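Local structure of methylated-DNA--protein-cysteine methyltransferase (Thermococcus kodakarensis, 1MGT) at residues L100-Y112 / V138-Y152. The protein repairs O6-methylguanine and O4-methylthymine in DNA by transferring the methyl group irreversibly to one of its own cysteines, inactivating itself in the process. Sequence-based numbering, arbitrary orientation.
Sequences LTKNVKRGSVITY and VVPCHRVVAHDGIGY. With SO4 (sulfate ion), chain B.
The Pro-Cys-His-Arg active-site motif of the MGMT family, whose Cys141 is the inferred methyl acceptor, is tied to residues 100-112 mainly through Arg143. With CG anti to the carbonyl carbon (chi1 -66°) and the chain extended to NE, the arginine runs alongside the turn at 105-108, and its NH1 donates to Val104 O (2.9 Å), the oxygen lying near the guanidinium plane. Arg106 CA sits over one face of that group, and Pro140 CB lies against the opposite face, toward its rim. Arg143 NH2 forms a salt bridge with Glu167, which probably offsets the nearby like charge of Arg106, whose own NH2 hydrogen-bonds to Leu71 O. A leucine in place of Arg143 would probably leave Val104 O without this donor and take away the salt bridge to Glu167. Immediately downstream the chain enters a two-stranded parallel sheet within the DNA-binding domain, pairing Ile110 with Val144 and Thr111 with Val145. Ile110 is gripped through both backbone polar atoms: its N donates to Arg143 O (2.9 Å), while its O accepts from Val145 N (2.8 Å). Tyr112 N then reaches Val145 O (3.0 Å). The two methyls of Val144 part company: CG1, anti to the backbone N (chi1 -179°), makes a CH-pi contact over one face of the Tyr112 ring, 3.9 Å from its centroid, whereas CG2 meets Leu100 CD1 at 3.7 Å. Leu100 CD2, on helix 91-103, packs on the Pro140-Cys141 peptide, 3.7 Å from Pro140 C.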
loop_
_atom_site.group_PDB
_atom_site.type_symbol
_atom_site.label_atom_id
_atom_site.label_comp_id
_atom_site.label_asym_id
_atom_site.label_seq_id
_atom_site.Cartn_x
_atom_site.Cartn_y
_atom_site.Cartn_z
ATOM N N LEU A 100 -5.206 -10.353 3.833
ATOM C CA LEU A 100 -3.811 -10.243 3.439
ATOM C C LEU A 100 -2.965 -9.660 4.556
ATOM O O LEU A 100 -1.862 -10.142 4.885
ATOM C CB LEU A 100 -3.751 -9.332 2.188
ATOM C CG LEU A 100 -2.380 -9.063 1.610
ATOM C CD1 LEU A 100 -1.766 -10.398 1.112
ATOM C CD2 LEU A 100 -2.466 -8.058 0.463
ATOM N N THR A 101 -3.449 -8.577 5.182
ATOM C CA THR A 101 -2.706 -7.927 6.237
ATOM C C THR A 101 -2.552 -8.760 7.491
ATOM O O THR A 101 -1.510 -8.740 8.151
ATOM C CB THR A 101 -3.398 -6.569 6.596
ATOM O OG1 THR A 101 -3.461 -5.800 5.355
ATOM C CG2 THR A 101 -2.542 -5.793 7.577
ATOM N N LYS A 102 -3.592 -9.505 7.858
ATOM C CA LYS A 102 -3.524 -10.309 9.072
ATOM C C LYS A 102 -2.857 -11.664 8.846
ATOM O O LYS A 102 -2.321 -12.233 9.805
ATOM C CB LYS A 102 -4.970 -10.603 9.540
ATOM C CG LYS A 102 -5.608 -9.398 10.235
ATOM C CD LYS A 102 -7.016 -9.729 10.723
ATOM C CE LYS A 102 -7.787 -8.419 10.929
ATOM N NZ LYS A 102 -8.957 -8.596 11.843
ATOM N N ASN A 103 -2.923 -12.178 7.615
ATOM C CA ASN A 103 -2.356 -13.525 7.440
ATOM C C ASN A 103 -1.102 -13.701 6.642
ATOM O O ASN A 103 -0.470 -14.779 6.811
ATOM C CB ASN A 103 -3.484 -14.387 6.786
ATOM C CG ASN A 103 -4.656 -14.531 7.730
ATOM O OD1 ASN A 103 -4.532 -15.196 8.761
ATOM N ND2 ASN A 103 -5.777 -13.897 7.404
ATOM N N VAL A 104 -0.717 -12.790 5.775
ATOM C CA VAL A 104 0.502 -12.946 4.972
ATOM C C VAL A 104 1.603 -12.179 5.684
ATOM O O VAL A 104 1.709 -10.953 5.592
ATOM C CB VAL A 104 0.279 -12.515 3.525
ATOM C CG1 VAL A 104 1.497 -12.790 2.657
ATOM C CG2 VAL A 104 -0.916 -13.325 2.959
ATOM N N LYS A 105 2.409 -12.921 6.442
ATOM C CA LYS A 105 3.439 -12.318 7.263
ATOM C C LYS A 105 4.685 -11.837 6.563
ATOM O O LYS A 105 5.085 -12.313 5.514
ATOM C CB LYS A 105 3.868 -13.323 8.365
ATOM C CG LYS A 105 2.735 -13.934 9.147
ATOM C CD LYS A 105 1.951 -12.959 9.983
ATOM C CE LYS A 105 0.688 -13.598 10.559
ATOM N NZ LYS A 105 1.052 -14.667 11.550
ATOM N N ARG A 106 5.329 -10.865 7.212
ATOM C CA ARG A 106 6.583 -10.314 6.694
ATOM C C ARG A 106 7.599 -11.451 6.523
ATOM O O ARG A 106 7.753 -12.242 7.459
ATOM C CB ARG A 106 7.095 -9.320 7.744
ATOM C CG ARG A 106 8.220 -8.433 7.230
ATOM C CD ARG A 106 8.686 -7.516 8.394
ATOM N NE ARG A 106 9.854 -6.761 7.912
ATOM C CZ ARG A 106 9.714 -5.587 7.281
ATOM N NH1 ARG A 106 8.502 -5.085 7.096
ATOM N NH2 ARG A 106 10.810 -4.976 6.873
ATOM N N GLY A 107 8.237 -11.524 5.376
ATOM C CA GLY A 107 9.219 -12.579 5.109
ATOM C C GLY A 107 8.598 -13.706 4.287
ATOM O O GLY A 107 9.302 -14.639 3.876
ATOM N N SER A 108 7.287 -13.632 4.039
ATOM C CA SER A 108 6.631 -14.659 3.241
ATOM C C SER A 108 5.862 -14.005 2.100
ATOM O O SER A 108 5.736 -12.769 2.080
ATOM C CB SER A 108 5.685 -15.530 4.081
ATOM O OG SER A 108 4.481 -14.782 4.318
ATOM N N VAL A 109 5.420 -14.813 1.149
ATOM C CA VAL A 109 4.679 -14.353 -0.014
ATOM C C VAL A 109 3.495 -15.301 -0.242
ATOM O O VAL A 109 3.363 -16.284 0.497
ATOM C CB VAL A 109 5.510 -14.287 -1.297
ATOM C CG1 VAL A 109 6.701 -13.313 -1.165
ATOM C CG2 VAL A 109 6.032 -15.681 -1.671
ATOM N N ILE A 110 2.667 -14.965 -1.203
ATOM C CA ILE A 110 1.509 -15.814 -1.546
ATOM C C ILE A 110 1.214 -15.520 -3.007
ATOM O O ILE A 110 1.434 -14.390 -3.478
ATOM C CB ILE A 110 0.301 -15.572 -0.659
ATOM C CG1 ILE A 110 -0.752 -16.682 -0.893
ATOM C CG2 ILE A 110 -0.318 -14.191 -0.964
ATOM C CD1 ILE A 110 -1.675 -16.880 0.296
ATOM N N THR A 111 0.777 -16.502 -3.781
ATOM C CA THR A 111 0.498 -16.246 -5.177
ATOM C C THR A 111 -0.900 -15.680 -5.337
ATOM O O THR A 111 -1.750 -15.809 -4.439
ATOM C CB THR A 111 0.611 -17.541 -6.031
ATOM O OG1 THR A 111 -0.413 -18.441 -5.603
ATOM C CG2 THR A 111 1.994 -18.165 -5.839
ATOM N N TYR A 112 -1.165 -15.058 -6.484
ATOM C CA TYR A 112 -2.506 -14.538 -6.734
ATOM C C TYR A 112 -3.507 -15.719 -6.622
ATOM O O TYR A 112 -4.559 -15.577 -6.049
ATOM C CB TYR A 112 -2.670 -14.000 -8.151
ATOM C CG TYR A 112 -1.942 -12.686 -8.342
ATOM C CD1 TYR A 112 -0.686 -12.692 -8.931
ATOM C CD2 TYR A 112 -2.494 -11.483 -7.933
ATOM C CE1 TYR A 112 0.008 -11.516 -9.118
ATOM C CE2 TYR A 112 -1.805 -10.294 -8.120
ATOM C CZ TYR A 112 -0.561 -10.329 -8.709
ATOM O OH TYR A 112 0.151 -9.162 -8.909
ATOM N N VAL A 138 1.468 -0.709 3.965
ATOM C CA VAL A 138 0.719 -1.176 5.125
ATOM C C VAL A 138 -0.150 -2.371 4.746
ATOM O O VAL A 138 -0.121 -3.334 5.537
ATOM C CB VAL A 138 -0.032 -0.033 5.800
ATOM C CG1 VAL A 138 0.991 1.073 6.156
ATOM C CG2 VAL A 138 -1.064 0.563 4.872
ATOM N N VAL A 139 -0.879 -2.320 3.663
ATOM C CA VAL A 139 -1.685 -3.518 3.205
ATOM C C VAL A 139 -0.643 -4.104 2.265
ATOM O O VAL A 139 -0.254 -3.478 1.253
ATOM C CB VAL A 139 -2.975 -3.095 2.507
ATOM C CG1 VAL A 139 -3.561 -4.250 1.692
ATOM C CG2 VAL A 139 -3.988 -2.637 3.562
ATOM N N PRO A 140 -0.034 -5.223 2.638
ATOM C CA PRO A 140 1.079 -5.741 1.871
ATOM C C PRO A 140 0.871 -6.417 0.583
ATOM O O PRO A 140 1.276 -7.608 0.411
ATOM C CB PRO A 140 1.806 -6.581 2.950
ATOM C CG PRO A 140 0.650 -7.223 3.657
ATOM C CD PRO A 140 -0.342 -6.059 3.821
ATOM N N CYS A 141 0.382 -5.689 -0.442
ATOM C CA CYS A 141 0.150 -6.265 -1.751
ATOM C C CYS A 141 1.453 -6.612 -2.464
ATOM O O CYS A 141 1.402 -7.395 -3.432
ATOM C CB CYS A 141 -0.750 -5.347 -2.592
ATOM S SG CYS A 141 0.041 -3.771 -2.947
ATOM N N HIS A 142 2.591 -6.159 -1.965
ATOM C CA HIS A 142 3.883 -6.501 -2.576
ATOM C C HIS A 142 4.210 -7.978 -2.262
ATOM O O HIS A 142 5.098 -8.518 -2.932
ATOM C CB HIS A 142 5.006 -5.631 -2.069
ATOM C CG HIS A 142 5.129 -5.538 -0.584
ATOM N ND1 HIS A 142 4.239 -4.780 0.165
ATOM C CD2 HIS A 142 5.982 -6.072 0.306
ATOM C CE1 HIS A 142 4.549 -4.861 1.442
ATOM N NE2 HIS A 142 5.630 -5.653 1.551
ATOM N N ARG A 143 3.541 -8.559 -1.282
ATOM C CA ARG A 143 3.790 -9.980 -0.933
ATOM C C ARG A 143 2.964 -10.911 -1.815
ATOM O O ARG A 143 3.074 -12.148 -1.675
ATOM C CB ARG A 143 3.433 -10.212 0.540
ATOM C CG ARG A 143 4.395 -9.429 1.447
ATOM C CD ARG A 143 4.111 -9.682 2.933
ATOM N NE ARG A 143 4.808 -8.609 3.667
ATOM C CZ ARG A 143 4.446 -8.125 4.842
ATOM N NH1 ARG A 143 3.397 -8.576 5.523
ATOM N NH2 ARG A 143 5.183 -7.111 5.345
ATOM N N VAL A 144 2.159 -10.370 -2.705
ATOM C CA VAL A 144 1.341 -11.224 -3.604
ATOM C C VAL A 144 2.087 -11.304 -4.924
ATOM O O VAL A 144 2.310 -10.279 -5.588
ATOM C CB VAL A 144 -0.060 -10.650 -3.780
ATOM C CG1 VAL A 144 -0.892 -11.549 -4.685
ATOM C CG2 VAL A 144 -0.729 -10.440 -2.421
ATOM N N VAL A 145 2.569 -12.502 -5.259
ATOM C CA VAL A 145 3.354 -12.714 -6.473
ATOM C C VAL A 145 2.719 -13.692 -7.453
ATOM O O VAL A 145 1.657 -14.249 -7.188
ATOM C CB VAL A 145 4.753 -13.269 -6.095
ATOM C CG1 VAL A 145 5.502 -12.274 -5.214
ATOM C CG2 VAL A 145 4.615 -14.587 -5.307
ATOM N N ALA A 146 3.363 -13.874 -8.617
ATOM C CA ALA A 146 2.815 -14.840 -9.595
ATOM C C ALA A 146 3.419 -16.206 -9.255
ATOM O O ALA A 146 4.399 -16.282 -8.528
ATOM C CB ALA A 146 3.160 -14.451 -11.018
ATOM N N HIS A 147 2.823 -17.296 -9.770
ATOM C CA HIS A 147 3.426 -18.591 -9.474
ATOM C C HIS A 147 4.759 -18.717 -10.213
ATOM O O HIS A 147 5.589 -19.493 -9.762
ATOM C CB HIS A 147 2.509 -19.753 -9.888
ATOM C CG HIS A 147 2.455 -19.947 -11.373
ATOM N ND1 HIS A 147 1.554 -19.309 -12.185
ATOM C CD2 HIS A 147 3.228 -20.727 -12.182
ATOM C CE1 HIS A 147 1.766 -19.692 -13.444
ATOM N NE2 HIS A 147 2.776 -20.544 -13.456
ATOM N N ASP A 148 4.953 -18.004 -11.324
ATOM C CA ASP A 148 6.198 -18.112 -12.078
ATOM C C ASP A 148 7.014 -16.842 -12.151
ATOM O O ASP A 148 7.903 -16.732 -13.010
ATOM C CB ASP A 148 5.891 -18.614 -13.507
ATOM C CG ASP A 148 4.905 -17.719 -14.236
ATOM O OD1 ASP A 148 4.707 -17.943 -15.462
ATOM O OD2 ASP A 148 4.300 -16.811 -13.630
ATOM N N GLY A 149 6.760 -15.865 -11.276
ATOM C CA GLY A 149 7.544 -14.626 -11.337
ATOM C C GLY A 149 7.104 -13.629 -10.270
ATOM O O GLY A 149 6.210 -13.888 -9.458
ATOM N N ILE A 150 7.737 -12.455 -10.297
ATOM C CA ILE A 150 7.419 -11.398 -9.337
ATOM C C ILE A 150 5.974 -10.918 -9.415
ATOM O O ILE A 150 5.419 -10.510 -8.379
ATOM C CB ILE A 150 8.385 -10.206 -9.532
ATOM C CG1 ILE A 150 8.274 -9.250 -8.348
ATOM C CG2 ILE A 150 8.119 -9.503 -10.854
ATOM C CD1 ILE A 150 9.493 -8.381 -8.158
ATOM N N GLY A 151 5.377 -10.929 -10.588
ATOM C CA GLY A 151 3.993 -10.482 -10.783
ATOM C C GLY A 151 3.927 -8.963 -10.918
ATOM O O GLY A 151 4.934 -8.267 -10.792
ATOM N N TYR A 152 2.743 -8.416 -11.130
ATOM C CA TYR A 152 2.551 -6.982 -11.300
ATOM C C TYR A 152 2.485 -6.249 -9.964
ATOM O O TYR A 152 2.275 -6.836 -8.904
ATOM C CB TYR A 152 1.262 -6.751 -12.104
ATOM C CG TYR A 152 0.845 -5.334 -12.396
ATOM C CD1 TYR A 152 1.481 -4.543 -13.351
ATOM C CD2 TYR A 152 -0.214 -4.775 -11.695
ATOM C CE1 TYR A 152 1.066 -3.234 -13.590
ATOM C CE2 TYR A 152 -0.639 -3.485 -11.921
ATOM C CZ TYR A 152 0.004 -2.719 -12.869
ATOM O OH TYR A 152 -0.433 -1.421 -13.076
HETATM S S SO4 B . -0.868 -16.957 -10.493
HETATM O O1 SO4 B . -0.946 -15.429 -10.525
HETATM O O2 SO4 B . 0.453 -17.318 -11.075
HETATM O O3 SO4 B . -2.011 -17.444 -11.298
HETATM O O4 SO4 B . -0.961 -17.431 -9.099
HETATM O O HOH W 1 0.164 -7.374 -5.918
#